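Local structure of superoxide dismutase [Cu-Zn] (Bacteroidetes bacterium GWA2_30_7, 7B4P) at residues H51-G56 with G120-V125. The protein probably catalyses the dismutation of superoxide to oxygen and hydrogen peroxide at a copper centre that has a zinc ion close by. Sequence-based numbering, arbitrary orientation.
Sequences HIHECG and GRSMIV. With CU (copper (II) ion), chain E.
H53 binds copper with NE2 while the face of its ring lies against I124, which is diagonal to it on the adjacent strand. The site sits on the Greek-key beta-barrel of Cu-Zn superoxide dismutases, where strands 46-53 and 122-126 pair antiparallel. H51 and I124 form one hydrogen-bonded pair, H53 and S122 another. H51 and H53 point to the same face of the sheet, and both reach the copper. H51 ND1 lies 2.2 Å from the copper, and H53 NE2 lies 2.1 Å from it. H126 supplies a third nitrogen. H51 NE2 is hydrogen-bonded to D130 and H53 ND1 to the carbonyl of G67, so second-shell partners hold both rings. I124 CG1 stands 3.6 Å from the H53 ring centroid in a CH-pi contact, nearly above it. On the other face of the sheet I52 CG1 meets M123 SD at 3.5 Å. M123 bends at chi2, which brings SD to I52, and again at chi3, which sets CE near H51 O. Beyond the strand pairing, side chains bind the backbone of the 54-56 loop. The R121 chain turns at chi2 (-63°), and NH1 donates to E54 O at 2.7 Å. The oxygen lies in the guanidinium plane, at its edge, and the bond is nearly straight (166°). With an alanine here, the guanidinium is gone, and the E54 carbonyl would probably be left without that donor and the loop less firmly held. R121 also packs on I151 of the second subunit. One residue on, S122 OG donates to C55 O at 2.6 Å, with the hydroxyl tilted 31° from the carbonyl plane.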
loop_
_atom_site.group_PDB
_atom_site.type_symbol
_atom_site.label_atom_id
_atom_site.label_comp_id
_atom_site.label_asym_id
_atom_site.label_seq_id
_atom_site.Cartn_x
_atom_site.Cartn_y
_atom_site.Cartn_z
ATOM N N HIS A 51 -14.319 1.325 -4.075
ATOM C CA HIS A 51 -14.466 1.385 -2.595
ATOM C C HIS A 51 -13.102 1.331 -1.899
ATOM O O HIS A 51 -12.151 0.781 -2.488
ATOM C CB HIS A 51 -15.343 0.234 -2.087
ATOM C CG HIS A 51 -16.631 0.058 -2.818
ATOM N ND1 HIS A 51 -16.973 -1.132 -3.430
ATOM C CD2 HIS A 51 -17.660 0.903 -3.030
ATOM C CE1 HIS A 51 -18.158 -1.011 -3.991
ATOM N NE2 HIS A 51 -18.600 0.229 -3.761
ATOM N N ILE A 52 -13.039 1.872 -0.678
ATOM C CA ILE A 52 -11.945 1.633 0.310
ATOM C C ILE A 52 -12.390 0.479 1.218
ATOM O O ILE A 52 -13.480 0.586 1.810
ATOM C CB ILE A 52 -11.624 2.913 1.109
ATOM C CG1 ILE A 52 -11.139 4.047 0.200
ATOM C CG2 ILE A 52 -10.630 2.620 2.223
ATOM C CD1 ILE A 52 -11.165 5.414 0.849
ATOM N N HIS A 53 -11.586 -0.585 1.308
ATOM C CA HIS A 53 -11.864 -1.802 2.119
ATOM C C HIS A 53 -11.011 -1.773 3.394
ATOM O O HIS A 53 -9.949 -1.131 3.375
ATOM C CB HIS A 53 -11.654 -3.062 1.268
ATOM C CG HIS A 53 -12.727 -3.284 0.255
ATOM N ND1 HIS A 53 -13.458 -4.454 0.199
ATOM C CD2 HIS A 53 -13.206 -2.490 -0.728
ATOM C CE1 HIS A 53 -14.331 -4.377 -0.782
ATOM N NE2 HIS A 53 -14.199 -3.181 -1.366
ATOM N N GLU A 54 -11.472 -2.442 4.456
ATOM C CA GLU A 54 -10.965 -2.269 5.849
ATOM C C GLU A 54 -9.515 -2.764 5.968
ATOM O O GLU A 54 -8.732 -2.086 6.660
ATOM C CB GLU A 54 -11.887 -2.960 6.860
ATOM C CG GLU A 54 -11.929 -4.476 6.743
ATOM C CD GLU A 54 -13.059 -5.126 7.521
ATOM O OE1 GLU A 54 -13.336 -4.661 8.645
ATOM O OE2 GLU A 54 -13.660 -6.092 7.001
ATOM N N CYS A 55 -9.169 -3.890 5.336
ATOM C CA CYS A 55 -7.815 -4.508 5.406
ATOM C C CYS A 55 -6.984 -4.084 4.187
ATOM O O CYS A 55 -7.502 -4.172 3.055
ATOM C CB CYS A 55 -7.898 -6.029 5.512
ATOM S SG CYS A 55 -8.368 -6.612 7.163
ATOM N N GLY A 56 -5.747 -3.634 4.423
ATOM C CA GLY A 56 -4.768 -3.258 3.384
ATOM C C GLY A 56 -3.935 -4.452 2.948
ATOM O O GLY A 56 -2.690 -4.376 3.034
ATOM N N GLY A 120 -3.288 3.048 4.977
ATOM C CA GLY A 120 -3.062 1.627 5.300
ATOM C C GLY A 120 -4.265 0.760 4.967
ATOM O O GLY A 120 -4.190 -0.464 5.196
ATOM N N ARG A 121 -5.341 1.364 4.453
ATOM C CA ARG A 121 -6.535 0.640 3.944
ATOM C C ARG A 121 -6.279 0.275 2.479
ATOM O O ARG A 121 -5.242 0.703 1.939
ATOM C CB ARG A 121 -7.798 1.493 4.100
ATOM C CG ARG A 121 -8.022 2.041 5.504
ATOM C CD ARG A 121 -8.235 0.951 6.534
ATOM N NE ARG A 121 -8.253 1.470 7.894
ATOM C CZ ARG A 121 -8.382 0.728 8.991
ATOM N NH1 ARG A 121 -8.509 -0.587 8.902
ATOM N NH2 ARG A 121 -8.383 1.308 10.179
ATOM N N SER A 122 -7.192 -0.482 1.866
ATOM C CA SER A 122 -7.091 -0.956 0.462
ATOM C C SER A 122 -8.140 -0.260 -0.411
ATOM O O SER A 122 -9.239 0.022 0.094
ATOM C CB SER A 122 -7.230 -2.454 0.380
ATOM O OG SER A 122 -8.444 -2.887 0.974
ATOM N N MET A 123 -7.781 0.019 -1.667
ATOM C CA MET A 123 -8.720 0.357 -2.770
ATOM C C MET A 123 -9.065 -0.944 -3.501
ATOM O O MET A 123 -8.135 -1.726 -3.768
ATOM C CB MET A 123 -8.092 1.341 -3.765
ATOM C CG MET A 123 -7.963 2.769 -3.246
ATOM S SD MET A 123 -9.555 3.580 -2.920
ATOM C CE MET A 123 -10.470 3.161 -4.403
ATOM N N ILE A 124 -10.348 -1.163 -3.795
ATOM C CA ILE A 124 -10.853 -2.330 -4.579
ATOM C C ILE A 124 -11.723 -1.809 -5.728
ATOM O O ILE A 124 -12.650 -1.018 -5.460
ATOM C CB ILE A 124 -11.628 -3.314 -3.678
ATOM C CG1 ILE A 124 -10.709 -4.020 -2.677
ATOM C CG2 ILE A 124 -12.421 -4.314 -4.509
ATOM C CD1 ILE A 124 -9.765 -5.024 -3.302
ATOM N N VAL A 125 -11.420 -2.236 -6.955
ATOM C CA VAL A 125 -12.279 -2.028 -8.157
ATOM C C VAL A 125 -13.012 -3.346 -8.424
ATOM O O VAL A 125 -12.349 -4.404 -8.416
ATOM C CB VAL A 125 -11.456 -1.567 -9.374
ATOM C CG1 VAL A 125 -12.355 -1.180 -10.537
ATOM C CG2 VAL A 125 -10.525 -0.419 -9.017
HETATM CU CU CU E . -15.700 -2.740 -2.709
#